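Local coordinates for protein PilM (Escherichia coli, PDB 3EOI) that is of unknown function but, as a plasmid-encoded member of the PilM family, is probably involved in the biogenesis of a pilus, at residues A[14-22]-A[74-85]; A[37-45]-A[60-68]. All coordinates share one frame; numbering follows the deposited sequence.

Interaction 1 of 2, residues A[14-22]-A[74-85]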
ATOM      1  N   ILE A  14       1.597   8.870 -10.760  1.00  8.69           N
ATOM      2  CA  ILE A  14       2.331   7.980  -9.821  1.00  8.69           C
ATOM      3  C   ILE A  14       2.933   8.781  -8.693  1.00  8.76           C
ATOM      4  O   ILE A  14       3.055   8.316  -7.568  1.00  9.13           O
ATOM      5  CB  ILE A  14       3.388   7.051 -10.503  1.00 11.34           C
ATOM      6  CG1 ILE A  14       4.559   7.861 -11.094  1.00 13.14           C
ATOM      7  CG2 ILE A  14       2.653   6.072 -11.461  1.00 13.86           C
ATOM      8  CD1 ILE A  14       5.784   7.019 -11.507  1.00 14.42           C
ATOM      9  N   THR A  15       3.302  10.039  -8.963  1.00  7.98           N
ATOM     10  CA  THR A  15       3.815  10.857  -7.876  1.00  8.33           C
ATOM     11  C   THR A  15       2.792  11.042  -6.778  1.00  8.94           C
ATOM     12  O   THR A  15       3.131  10.865  -5.619  1.00 10.39           O
ATOM     13  CB  THR A  15       4.257  12.230  -8.382  1.00  9.25           C
ATOM     14  OG1 THR A  15       5.241  12.071  -9.420  1.00 10.06           O
ATOM     15  CG2 THR A  15       4.809  13.091  -7.227  1.00 12.85           C
ATOM     16  N   GLN A  16       1.548  11.324  -7.145  1.00  8.43           N
ATOM     17  CA  GLN A  16       0.504  11.507  -6.160  1.00  9.40           C
ATOM     18  C   GLN A  16       0.071  10.174  -5.520  1.00 10.68           C
ATOM     19  O   GLN A  16      -0.176  10.089  -4.309  1.00 11.46           O
ATOM     20  CB  GLN A  16      -0.703  12.167  -6.794  1.00 11.99           C
ATOM     21  CG  GLN A  16      -1.756  12.595  -5.752  1.00 20.13           C
ATOM     22  CD  GLN A  16      -1.225  13.698  -4.803  1.00 15.32           C
ATOM     23  OE1 GLN A  16      -0.656  14.711  -5.232  1.00 20.38           O
ATOM     24  NE2 GLN A  16      -1.384  13.465  -3.488  1.00 21.13           N
ATOM     25  N   GLN A  17       0.034   9.096  -6.309  1.00  9.73           N
ATOM     26  CA  GLN A  17      -0.256   7.773  -5.774  1.00  9.90           C
ATOM     27  C   GLN A  17       0.783   7.387  -4.731  1.00  8.24           C
ATOM     28  O   GLN A  17       0.420   6.841  -3.668  1.00  9.27           O
ATOM     29  CB  GLN A  17      -0.206   6.780  -6.897  1.00 11.35           C
ATOM     30  CG  GLN A  17      -0.255   5.334  -6.456  1.00 18.25           C
ATOM     31  CD  GLN A  17      -1.587   4.940  -5.920  1.00 16.24           C
ATOM     32  OE1 GLN A  17      -2.438   4.339  -6.641  1.00 19.45           O
ATOM     33  NE2 GLN A  17      -1.795   5.231  -4.630  1.00 18.07           N
ATOM     34  N   ALA A  18       2.092   7.648  -4.955  1.00  6.51           N
ATOM     35  CA  ALA A  18       3.065   7.264  -3.973  1.00  7.65           C
ATOM     36  C   ALA A  18       2.926   8.114  -2.744  1.00  8.56           C
ATOM     37  O   ALA A  18       3.091   7.598  -1.625  1.00  9.75           O
ATOM     38  CB  ALA A  18       4.485   7.445  -4.571  1.00  8.50           C
ATOM     39  N   ALA A  19       2.658   9.414  -2.925  1.00  7.60           N
ATOM     40  CA  ALA A  19       2.534  10.267  -1.748  1.00  7.85           C
ATOM     41  C   ALA A  19       1.351   9.843  -0.904  1.00  8.22           C
ATOM     42  O   ALA A  19       1.466   9.759   0.364  1.00  8.68           O
ATOM     43  CB  ALA A  19       2.411  11.767  -2.153  1.00  8.51           C
ATOM     44  N   ASP A  20       0.233   9.534  -1.574  1.00  8.49           N
ATOM     45  CA  ASP A  20      -0.934   9.012  -0.831  1.00  9.46           C
ATOM     46  C   ASP A  20      -0.646   7.692  -0.092  1.00  8.81           C
ATOM     47  O   ASP A  20      -1.039   7.493   1.083  1.00  9.43           O
ATOM     48  CB  ASP A  20      -2.146   8.785  -1.739  1.00 12.75           C
ATOM     49  CG  ASP A  20      -2.661  10.073  -2.384  1.00 15.88           C
ATOM     50  OD1 ASP A  20      -2.253  11.156  -1.944  1.00 17.01           O
ATOM     51  OD2 ASP A  20      -3.543   9.976  -3.292  1.00 18.62           O
ATOM     52  N   PHE A  21      -0.019   6.759  -0.813  1.00  8.97           N
ATOM     53  CA  PHE A  21       0.376   5.473  -0.226  1.00  8.02           C
ATOM     54  C   PHE A  21       1.217   5.739   1.053  1.00  8.01           C
ATOM     55  O   PHE A  21       1.014   5.136   2.144  1.00  8.90           O
ATOM     56  CB  PHE A  21       1.194   4.709  -1.275  1.00  8.52           C
ATOM     57  CG  PHE A  21       1.522   3.280  -0.917  1.00 10.15           C
ATOM     58  CD1 PHE A  21       2.437   2.987   0.117  1.00  8.29           C
ATOM     59  CD2 PHE A  21       0.910   2.213  -1.605  1.00  8.75           C
ATOM     60  CE1 PHE A  21       2.728   1.690   0.444  1.00 10.19           C
ATOM     61  CE2 PHE A  21       1.262   0.847  -1.295  1.00 11.06           C
ATOM     62  CZ  PHE A  21       2.177   0.603  -0.236  1.00 10.45           C
ATOM     63  N   ILE A  22       2.230   6.597   0.932  1.00  7.54           N
ATOM     64  CA  ILE A  22       3.149   6.755   2.065  1.00  9.36           C
ATOM     65  C   ILE A  22       2.408   7.394   3.233  1.00  9.74           C
ATOM     66  O   ILE A  22       2.622   7.021   4.406  1.00 10.53           O
ATOM     67  CB  ILE A  22       4.385   7.572   1.665  1.00 11.25           C
ATOM     68  CG1 ILE A  22       5.254   6.716   0.731  1.00 10.98           C
ATOM     69  CG2 ILE A  22       5.193   7.956   2.899  1.00 11.76           C
ATOM     70  CD1 ILE A  22       6.226   7.488  -0.060  1.00 14.29           C
ATOM     71  N   LYS A  74       2.202   0.390 -11.271  1.00  8.76           N
ATOM     72  CA  LYS A  74       2.474   1.122 -12.505  1.00  8.22           C
ATOM     73  C   LYS A  74       3.949   1.227 -12.697  1.00  7.56           C
ATOM     74  O   LYS A  74       4.711   1.189 -11.724  1.00  7.29           O
ATOM     75  CB  LYS A  74       1.916   2.542 -12.332  1.00 11.52           C
ATOM     76  CG  LYS A  74       0.434   2.540 -11.995  1.00 13.17           C
ATOM     77  CD  LYS A  74      -0.407   2.237 -13.198  1.00 16.13           C
ATOM     78  CE  LYS A  74      -1.901   2.373 -12.909  1.00 16.93           C
ATOM     79  NZ  LYS A  74      -2.529   2.126 -14.224  1.00 20.10           N
ATOM     80  N   PRO A  75       4.367   1.440 -13.950  1.00  8.32           N
ATOM     81  CA  PRO A  75       5.796   1.637 -14.147  1.00  8.64           C
ATOM     82  C   PRO A  75       6.313   2.796 -13.284  1.00  7.86           C
ATOM     83  O   PRO A  75       5.706   3.903 -13.299  1.00  9.31           O
ATOM     84  CB  PRO A  75       5.922   1.964 -15.661  1.00 10.31           C
ATOM     85  CG  PRO A  75       4.549   2.224 -16.141  1.00 14.92           C
ATOM     86  CD  PRO A  75       3.533   1.711 -15.136  1.00 10.19           C
ATOM     87  N   GLY A  76       7.425   2.570 -12.558  1.00  7.52           N
ATOM     88  CA  GLY A  76       8.074   3.591 -11.776  1.00  7.81           C
ATOM     89  C   GLY A  76       7.371   3.884 -10.439  1.00  8.60           C
ATOM     90  O   GLY A  76       7.851   4.686  -9.667  1.00  9.02           O
ATOM     91  N   LEU A  77       6.229   3.264 -10.168  1.00  6.25           N
ATOM     92  CA  LEU A  77       5.582   3.519  -8.881  1.00  6.79           C
ATOM     93  C   LEU A  77       6.518   3.032  -7.758  1.00  7.64           C
ATOM     94  O   LEU A  77       6.637   3.674  -6.724  1.00  8.45           O
ATOM     95  CB  LEU A  77       4.192   2.844  -8.831  1.00  7.36           C
ATOM     96  CG  LEU A  77       3.416   2.952  -7.504  1.00  9.24           C
ATOM     97  CD1 LEU A  77       3.210   4.440  -7.114  1.00  9.05           C
ATOM     98  CD2 LEU A  77       2.124   2.182  -7.535  1.00  9.46           C
ATOM     99  N   MET A  78       7.223   1.911  -7.964  1.00  8.24           N
ATOM    100  CA  MET A  78       8.108   1.409  -6.903  1.00  7.95           C
ATOM    101  C   MET A  78       9.193   2.419  -6.633  1.00  6.65           C
ATOM    102  O   MET A  78       9.440   2.753  -5.495  1.00  7.43           O
ATOM    103  CB  MET A  78       8.720   0.062  -7.296  1.00  8.68           C
ATOM    104  CG  MET A  78       9.562  -0.592  -6.214  1.00 13.41           C
ATOM    105  SD  MET A  78       8.622  -1.382  -4.841  1.00  7.65           S
ATOM    106  CE  MET A  78       7.914  -2.825  -5.659  1.00 16.26           C
ATOM    107  N   GLY A  79       9.790   2.946  -7.697  1.00  7.64           N
ATOM    108  CA  GLY A  79      10.885   3.943  -7.505  1.00  7.59           C
ATOM    109  C   GLY A  79      10.343   5.217  -6.835  1.00  8.72           C
ATOM    110  O   GLY A  79      11.076   5.863  -6.089  1.00 10.30           O
ATOM    111  N   ALA A  80       9.079   5.584  -7.103  1.00  7.34           N
ATOM    112  CA  ALA A  80       8.545   6.807  -6.496  1.00  6.32           C
ATOM    113  C   ALA A  80       8.302   6.560  -4.999  1.00  6.52           C
ATOM    114  O   ALA A  80       8.548   7.446  -4.161  1.00  8.34           O
ATOM    115  CB  ALA A  80       7.285   7.221  -7.186  1.00  8.35           C
ATOM    116  N   LEU A  81       7.819   5.353  -4.667  1.00  5.59           N
ATOM    117  CA  LEU A  81       7.639   5.024  -3.262  1.00  7.72           C
ATOM    118  C   LEU A  81       8.941   5.038  -2.550  1.00  9.32           C
ATOM    119  O   LEU A  81       9.051   5.518  -1.402  1.00 11.29           O
ATOM    120  CB  LEU A  81       7.007   3.631  -3.136  1.00  8.32           C
ATOM    121  CG  LEU A  81       5.533   3.583  -3.539  1.00 11.16           C
ATOM    122  CD1 LEU A  81       5.066   2.155  -3.691  1.00  9.44           C
ATOM    123  CD2 LEU A  81       4.642   4.303  -2.508  1.00 10.16           C
ATOM    124  N   LEU A  82       9.952   4.467  -3.186  1.00  8.48           N
ATOM    125  CA  LEU A  82      11.301   4.502  -2.572  1.00  8.57           C
ATOM    126  C   LEU A  82      11.857   5.938  -2.454  1.00 10.07           C
ATOM    127  O   LEU A  82      12.418   6.385  -1.427  1.00 10.26           O
ATOM    128  CB  LEU A  82      12.247   3.572  -3.360  1.00  8.95           C
ATOM    129  CG  LEU A  82      11.833   2.119  -3.163  1.00 10.69           C
ATOM    130  CD1 LEU A  82      12.532   1.224  -4.182  1.00  9.84           C
ATOM    131  CD2 LEU A  82      12.188   1.750  -1.695  1.00 10.90           C
ATOM    132  N   GLU A  83      11.699   6.724  -3.502  1.00  9.39           N
ATOM    133  CA  GLU A  83      12.141   8.101  -3.382  1.00  8.89           C
ATOM    134  C   GLU A  83      11.485   8.833  -2.210  1.00  8.66           C
ATOM    135  O   GLU A  83      12.161   9.551  -1.470  1.00  9.62           O
ATOM    136  CB  GLU A  83      11.772   8.865  -4.670  1.00  8.60           C
ATOM    137  CG  GLU A  83      12.229  10.314  -4.640  1.00 10.51           C
ATOM    138  CD  GLU A  83      11.896  11.051  -5.912  1.00 11.63           C
ATOM    139  OE1 GLU A  83      11.004  10.596  -6.666  1.00 12.70           O
ATOM    140  OE2 GLU A  83      12.508  12.104  -6.119  1.00 10.51           O
ATOM    141  N   GLN A  84      10.176   8.736  -2.120  1.00  7.19           N
ATOM    142  CA  GLN A  84       9.423   9.575  -1.171  1.00  7.54           C
ATOM    143  C   GLN A  84       9.531   9.029   0.253  1.00  8.97           C
ATOM    144  O   GLN A  84       9.080   9.673   1.184  1.00 11.24           O
ATOM    145  CB  GLN A  84       7.966   9.687  -1.614  1.00  7.79           C
ATOM    146  CG  GLN A  84       7.827  10.520  -2.932  1.00  8.48           C
ATOM    147  CD  GLN A  84       6.357  10.697  -3.298  1.00  7.65           C
ATOM    148  OE1 GLN A  84       5.502  10.771  -2.406  1.00  9.30           O
ATOM    149  NE2 GLN A  84       6.067  10.771  -4.595  1.00  9.33           N
ATOM    150  N   SER A  85      10.135   7.846   0.399  1.00  8.16           N
ATOM    151  CA  SER A  85      10.437   7.260   1.732  1.00  9.37           C
ATOM    152  C   SER A  85      11.964   7.197   2.002  1.00 10.26           C
ATOM    153  O   SER A  85      12.414   6.521   2.933  1.00 10.21           O
ATOM    154  CB  SER A  85       9.801   5.854   1.827  1.00  9.07           C
ATOM    155  OG  SER A  85      10.547   4.928   1.035  1.00  9.17           O
TER
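Ala18 of helix 14-22 sits as a knob in a hole made by Leu77, Ala80, Leu81 and Gln84 of helix 77-84, its CB 3.8 Å from Ala80 CB. With so small a residue at the crossing, the axes approach to 8.8 Å at an angle of -52°. Leu81 lies beside this knob and turns its CD2 branch toward helix 14-22. That methyl reaches Phe21 CG at 3.6 Å, meeting the ring obliquely, with the two side chains at about a right angle. Leu77 does the equivalent one turn earlier: CG anti to the backbone N (chi1 177°) carries CD1 to 3.6 Å from Gln17 CG, against the aliphatic part of a side chain whose NE2 is bonded to Asn57. At the start of helix 77-84, Ile14 spreads its two branches over the approach to it: CG2 to Lys74 CB, CD1 to the carbonyl oxygens of Pro75 and of Gly76, the N-cap residue. Gln84 is the reciprocal knob, set among Thr15, Ala18, Ala19 and Ile22. Its extended chain lays the amide along helix 14-22, and NE2 donates a nearly straight bond (3.1 Å, 172°) to Thr15 O, in the carbonyl plane and on a lone pair. Ile22 CD1 closes tightly on the stem of this side chain, 3.2 Å from Gln84 CB. Phe21 and Leu81 also pack on Trp122 and Ile120, respectively, of strand 119-123. Thr15 O also accepts the helical bond from Ala19 N, so the glutamine adds a second donor to a carbonyl already used, fixing its own amide rotation at one side of a mainly apolar interface.

Interaction 2 of 2, residues A[37-45]-A[60-68]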
ATOM      1  N   GLU A  37      -2.460  -3.950  20.279  1.00 10.86           N
ATOM      2  CA  GLU A  37      -3.577  -4.863  20.526  1.00 12.64           C
ATOM      3  C   GLU A  37      -4.690  -4.800  19.458  1.00 11.77           C
ATOM      4  O   GLU A  37      -5.548  -5.698  19.362  1.00 12.57           O
ATOM      5  CB  GLU A  37      -4.182  -4.596  21.903  1.00 14.55           C
ATOM      6  CG  GLU A  37      -5.024  -3.358  21.980  1.00 23.53           C
ATOM      7  CD  GLU A  37      -4.229  -2.049  22.168  1.00 16.98           C
ATOM      8  OE1 GLU A  37      -2.953  -2.021  22.229  1.00 23.42           O
ATOM      9  OE2 GLU A  37      -4.940  -1.027  22.280  1.00 24.86           O
ATOM     10  N   ARG A  38      -4.698  -3.711  18.685  1.00  9.97           N
ATOM     11  CA  ARG A  38      -5.707  -3.542  17.615  1.00  9.54           C
ATOM     12  C   ARG A  38      -5.497  -4.586  16.490  1.00  8.70           C
ATOM     13  O   ARG A  38      -6.457  -4.977  15.811  1.00  9.40           O
ATOM     14  CB  ARG A  38      -5.658  -2.103  17.075  1.00 10.18           C
ATOM     15  CG  ARG A  38      -6.519  -1.893  15.818  1.00 12.42           C
ATOM     16  CD  ARG A  38      -7.973  -2.016  16.134  1.00 11.60           C
ATOM     17  NE  ARG A  38      -8.820  -1.772  14.952  1.00 11.88           N
ATOM     18  CZ  ARG A  38      -8.963  -2.678  13.980  1.00 12.93           C
ATOM     19  NH1 ARG A  38      -8.305  -3.854  14.053  1.00 10.24           N
ATOM     20  NH2 ARG A  38      -9.751  -2.428  12.928  1.00 12.40           N
ATOM     21  N   ARG A  39      -4.276  -5.083  16.364  1.00  9.20           N
ATOM     22  CA  ARG A  39      -3.978  -6.106  15.322  1.00  9.25           C
ATOM     23  C   ARG A  39      -4.888  -7.343  15.335  1.00 10.78           C
ATOM     24  O   ARG A  39      -5.264  -7.871  14.277  1.00 13.77           O
ATOM     25  CB  ARG A  39      -2.548  -6.543  15.396  1.00  8.67           C
ATOM     26  CG  ARG A  39      -1.590  -5.434  14.952  1.00 10.62           C
ATOM     27  CD  ARG A  39      -0.134  -5.812  15.203  1.00  9.47           C
ATOM     28  NE  ARG A  39       0.830  -4.796  14.697  1.00 10.75           N
ATOM     29  CZ  ARG A  39       1.267  -4.743  13.425  1.00  8.56           C
ATOM     30  NH1 ARG A  39       0.892  -5.702  12.520  1.00 10.93           N
ATOM     31  NH2 ARG A  39       2.074  -3.755  13.055  1.00 11.46           N
ATOM     32  N   ALA A  40      -5.269  -7.774  16.516  1.00 11.61           N
ATOM     33  CA  ALA A  40      -6.025  -8.998  16.639  1.00 11.61           C
ATOM     34  C   ALA A  40      -7.414  -8.879  16.067  1.00 11.76           C
ATOM     35  O   ALA A  40      -8.041  -9.891  15.714  1.00 14.16           O
ATOM     36  CB  ALA A  40      -6.085  -9.392  18.089  1.00 11.93           C
ATOM     37  N   ALA A  41      -7.949  -7.674  15.990  1.00 10.86           N
ATOM     38  CA  ALA A  41      -9.350  -7.585  15.617  1.00 11.06           C
ATOM     39  C   ALA A  41      -9.592  -7.667  14.093  1.00 13.12           C
ATOM     40  O   ALA A  41     -10.714  -7.923  13.645  1.00 14.22           O
ATOM     41  CB  ALA A  41      -9.973  -6.295  16.186  1.00 11.48           C
ATOM     42  N   GLY A  42      -8.573  -7.420  13.288  1.00 13.09           N
ATOM     43  CA  GLY A  42      -8.806  -7.457  11.832  1.00 11.97           C
ATOM     44  C   GLY A  42      -9.445  -6.233  11.206  1.00 10.76           C
ATOM     45  O   GLY A  42      -9.498  -5.175  11.819  1.00 11.12           O
ATOM     46  N   GLY A  43      -9.860  -6.364   9.951  1.00  9.77           N
ATOM     47  CA  GLY A  43     -10.670  -5.292   9.308  1.00  9.14           C
ATOM     48  C   GLY A  43      -9.764  -4.139   8.978  1.00 10.44           C
ATOM     49  O   GLY A  43      -8.635  -4.332   8.557  1.00 10.73           O
ATOM     50  N   GLN A  44     -10.306  -2.939   9.112  1.00 10.51           N
ATOM     51  CA  GLN A  44      -9.556  -1.747   8.766  1.00  9.33           C
ATOM     52  C   GLN A  44      -9.625  -0.735   9.904  1.00 10.33           C
ATOM     53  O   GLN A  44     -10.611  -0.687  10.680  1.00 11.55           O
ATOM     54  CB  GLN A  44     -10.193  -1.056   7.546  1.00  9.37           C
ATOM     55  CG  GLN A  44      -9.930  -1.637   6.162  1.00 12.17           C
ATOM     56  CD  GLN A  44     -10.703  -2.888   5.835  1.00 11.36           C
ATOM     57  OE1 GLN A  44     -11.877  -3.043   6.225  1.00 11.98           O
ATOM     58  NE2 GLN A  44     -10.074  -3.782   5.042  1.00  9.92           N
ATOM     59  N   LEU A  45      -8.614   0.146   9.940  1.00  9.99           N
ATOM     60  CA  LEU A  45      -8.650   1.272  10.852  1.00  9.28           C
ATOM     61  C   LEU A  45      -9.591   2.306  10.240  1.00  9.95           C
ATOM     62  O   LEU A  45      -9.795   2.340   9.019  1.00 11.75           O
ATOM     63  CB  LEU A  45      -7.265   1.884  11.014  1.00  8.76           C
ATOM     64  CG  LEU A  45      -6.202   0.928  11.486  1.00  7.80           C
ATOM     65  CD1 LEU A  45      -4.933   1.720  11.673  1.00 10.80           C
ATOM     66  CD2 LEU A  45      -6.600   0.330  12.811  1.00 10.46           C
ATOM     67  N   HIS A  60      -6.153  -1.049   2.492  1.00  8.16           N
ATOM     68  CA  HIS A  60      -5.529  -1.779   3.544  1.00  8.26           C
ATOM     69  C   HIS A  60      -6.416  -2.813   4.206  1.00  9.15           C
ATOM     70  O   HIS A  60      -7.633  -2.854   4.018  1.00  9.72           O
ATOM     71  CB  HIS A  60      -4.872  -0.841   4.565  1.00 10.28           C
ATOM     72  CG  HIS A  60      -5.791  -0.386   5.669  1.00 10.94           C
ATOM     73  ND1 HIS A  60      -6.645   0.683   5.510  1.00 11.68           N
ATOM     74  CD2 HIS A  60      -5.911  -0.781   6.971  1.00 10.92           C
ATOM     75  CE1 HIS A  60      -7.311   0.885   6.644  1.00 11.20           C
ATOM     76  NE2 HIS A  60      -6.884   0.014   7.544  1.00 12.70           N
ATOM     77  N   LEU A  61      -5.756  -3.719   4.908  1.00  8.35           N
ATOM     78  CA  LEU A  61      -6.489  -4.782   5.577  1.00  8.68           C
ATOM     79  C   LEU A  61      -5.596  -5.333   6.663  1.00  8.08           C
ATOM     80  O   LEU A  61      -4.398  -5.469   6.481  1.00 10.11           O
ATOM     81  CB  LEU A  61      -6.881  -5.938   4.635  1.00  9.45           C
ATOM     82  CG  LEU A  61      -7.358  -7.256   5.297  1.00 10.50           C
ATOM     83  CD1 LEU A  61      -8.797  -7.096   5.770  1.00 11.20           C
ATOM     84  CD2 LEU A  61      -7.243  -8.343   4.231  1.00 10.74           C
ATOM     85  N   ILE A  62      -6.169  -5.533   7.846  1.00  5.88           N
ATOM     86  CA  ILE A  62      -5.486  -6.269   8.900  1.00  7.01           C
ATOM     87  C   ILE A  62      -5.990  -7.716   8.911  1.00  8.60           C
ATOM     88  O   ILE A  62      -7.194  -7.943   8.971  1.00  8.79           O
ATOM     89  CB  ILE A  62      -5.735  -5.641  10.288  1.00  7.67           C
ATOM     90  CG1 ILE A  62      -5.335  -4.147  10.273  1.00  8.91           C
ATOM     91  CG2 ILE A  62      -5.018  -6.489  11.360  1.00 10.18           C
ATOM     92  CD1 ILE A  62      -5.935  -3.326  11.442  1.00  8.31           C
ATOM     93  N   SER A  63      -5.080  -8.679   8.792  1.00  8.10           N
ATOM     94  CA  SER A  63      -5.454 -10.099   8.716  1.00  8.56           C
ATOM     95  C   SER A  63      -4.399 -10.956   9.381  1.00  9.59           C
ATOM     96  O   SER A  63      -3.201 -10.748   9.180  1.00  9.55           O
ATOM     97  CB  SER A  63      -5.569 -10.504   7.251  1.00 10.89           C
ATOM     98  OG  SER A  63      -5.985 -11.869   7.167  1.00 14.44           O
ATOM     99  N   GLN A  64      -4.840 -11.858  10.241  1.00 10.39           N
ATOM    100  CA  GLN A  64      -3.910 -12.679  10.977  1.00 11.76           C
ATOM    101  C   GLN A  64      -2.817 -11.800  11.645  1.00 10.43           C
ATOM    102  O   GLN A  64      -1.621 -12.137  11.684  1.00 11.23           O
ATOM    103  CB  GLN A  64      -3.282 -13.717  10.049  1.00 16.26           C
ATOM    104  CG  GLN A  64      -4.367 -14.622   9.397  1.00 29.00           C
ATOM    105  CD  GLN A  64      -5.113 -15.509  10.411  1.00 21.46           C
ATOM    106  OE1 GLN A  64      -6.273 -15.242  10.776  1.00 30.02           O
ATOM    107  NE2 GLN A  64      -4.441 -16.581  10.865  1.00 29.34           N
ATOM    108  N   GLN A  65      -3.287 -10.706  12.221  1.00  8.98           N
ATOM    109  CA  GLN A  65      -2.423  -9.764  12.994  1.00  8.70           C
ATOM    110  C   GLN A  65      -1.306  -9.047  12.207  1.00  8.19           C
ATOM    111  O   GLN A  65      -0.436  -8.400  12.795  1.00 10.94           O
ATOM    112  CB  GLN A  65      -1.849 -10.436  14.235  1.00 10.68           C
ATOM    113  CG  GLN A  65      -2.929 -11.148  15.100  1.00 14.56           C
ATOM    114  CD  GLN A  65      -2.308 -11.856  16.248  1.00 13.78           C
ATOM    115  OE1 GLN A  65      -1.532 -11.258  16.999  1.00 16.90           O
ATOM    116  NE2 GLN A  65      -2.525 -13.153  16.319  1.00 14.94           N
ATOM    117  N   ARG A  66      -1.368  -9.095  10.884  1.00  7.58           N
ATOM    118  CA  ARG A  66      -0.436  -8.305  10.084  1.00  9.67           C
ATOM    119  C   ARG A  66      -1.271  -7.325   9.313  1.00  9.57           C
ATOM    120  O   ARG A  66      -2.417  -7.612   8.987  1.00  8.87           O
ATOM    121  CB  ARG A  66       0.366  -9.192   9.136  1.00 11.67           C
ATOM    122  CG  ARG A  66       1.362 -10.070   9.924  1.00 12.78           C
ATOM    123  CD  ARG A  66       2.203 -10.968   9.034  1.00 15.17           C
ATOM    124  NE  ARG A  66       1.409 -12.074   8.516  1.00 15.43           N
ATOM    125  CZ  ARG A  66       1.907 -13.292   8.268  1.00 16.30           C
ATOM    126  NH1 ARG A  66       1.094 -14.252   7.830  1.00 15.34           N
ATOM    127  NH2 ARG A  66       3.204 -13.534   8.464  1.00 15.50           N
ATOM    128  N   VAL A  67      -0.697  -6.192   9.000  1.00  8.15           N
ATOM    129  CA  VAL A  67      -1.382  -5.218   8.204  1.00  7.45           C
ATOM    130  C   VAL A  67      -0.746  -5.158   6.813  1.00  7.75           C
ATOM    131  O   VAL A  67       0.505  -5.222   6.631  1.00  8.70           O
ATOM    132  CB  VAL A  67      -1.322  -3.805   8.844  1.00  7.27           C
ATOM    133  CG1 VAL A  67       0.106  -3.259   9.018  1.00  9.33           C
ATOM    134  CG2 VAL A  67      -2.214  -2.783   8.071  1.00 10.07           C
ATOM    135  N   PHE A  68      -1.628  -5.003   5.837  1.00  6.26           N
ATOM    136  CA  PHE A  68      -1.262  -4.983   4.421  1.00  6.12           C
ATOM    137  C   PHE A  68      -1.816  -3.682   3.830  1.00  7.49           C
ATOM    138  O   PHE A  68      -3.026  -3.343   4.027  1.00  7.64           O
ATOM    139  CB  PHE A  68      -1.984  -6.096   3.676  1.00  8.99           C
ATOM    140  CG  PHE A  68      -1.652  -7.478   4.141  1.00  8.59           C
ATOM    141  CD1 PHE A  68      -0.765  -8.273   3.428  1.00 10.65           C
ATOM    142  CD2 PHE A  68      -2.239  -8.000   5.319  1.00 11.56           C
ATOM    143  CE1 PHE A  68      -0.436  -9.576   3.891  1.00 11.10           C
ATOM    144  CE2 PHE A  68      -1.910  -9.253   5.766  1.00 10.47           C
ATOM    145  CZ  PHE A  68      -1.023 -10.044   5.064  1.00 13.67           C
TER
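The loop that follows the long helix 10-34 packs here along the outer strand of the antiparallel sheet and against the beta hairpin that this strand forms with 66-72. Ile62 N gives a straight bond to Gly43 O (2.8 Å, 170°), and the return from Gly43 N to Ile62 O is weak. Gly42, with positive phi, brings its CA to 3.3 Å from the same Ile62 O in a CA-H...O contact. The side chain of Ile62 points into the loop, CG2 lying 3.2 Å from Arg39 O while CD1 rests over a face of the Arg38 guanidinium, 3.6 Å from NH1. Arg38, bent at chi2 (68°), curls back so that NH1 and NH2 both hold Gly42 O end-on, which fixes the plane against which the isoleucine packs. The hairpin turns through a type I' beta turn from Ser63 to Arg66, and its Gln65 O takes a bond from Arg39 NH1 at 3.0 Å, lying near the guanidinium plane. The extended Arg39 chain runs past this carbonyl, and its NH2 forms a salt bridge with the C-terminal carboxylate of Asn124. At the other end, Gln44 and His60 cross obliquely, amide and ring planes 79° apart. Gln44 CG sits over one ring face in a CH-pi contact, and NE2 reaches on to His60 O at 2.8 Å, in the carbonyl plane. His60 NE2 accepts from Leu45 N at 3.0 Å, close to the ring plane, consistent with NE2 carrying no proton. The Leu45 and Ile62 side chains cross at about a right angle, with Leu45 CD2 4.0 Å from Ile62 CD1.

Both contacts involve helix 10-34 or the loop that follows it, but only interaction 2 reaches strands of the sheet directly; interaction 1 is a helix-helix contact. They lie on opposite sides of the chain's centre, with centres 23 Å apart and no touch between them. Interaction 1 joins the early part of helix 10-34 to helix 77-84, which follows strand 66-72; interaction 2 joins the loop to the hairpin of 59-63 and 66-72. The buried areas are nearly equal and each contact is partly buried, but the chemistry differs. Interaction 1 has an apolar centre with a single side-chain-to-backbone bond from Gln84, whereas interaction 2, at an edge strand, relies on backbone bonds, arginines and a histidine around one buried isoleucine.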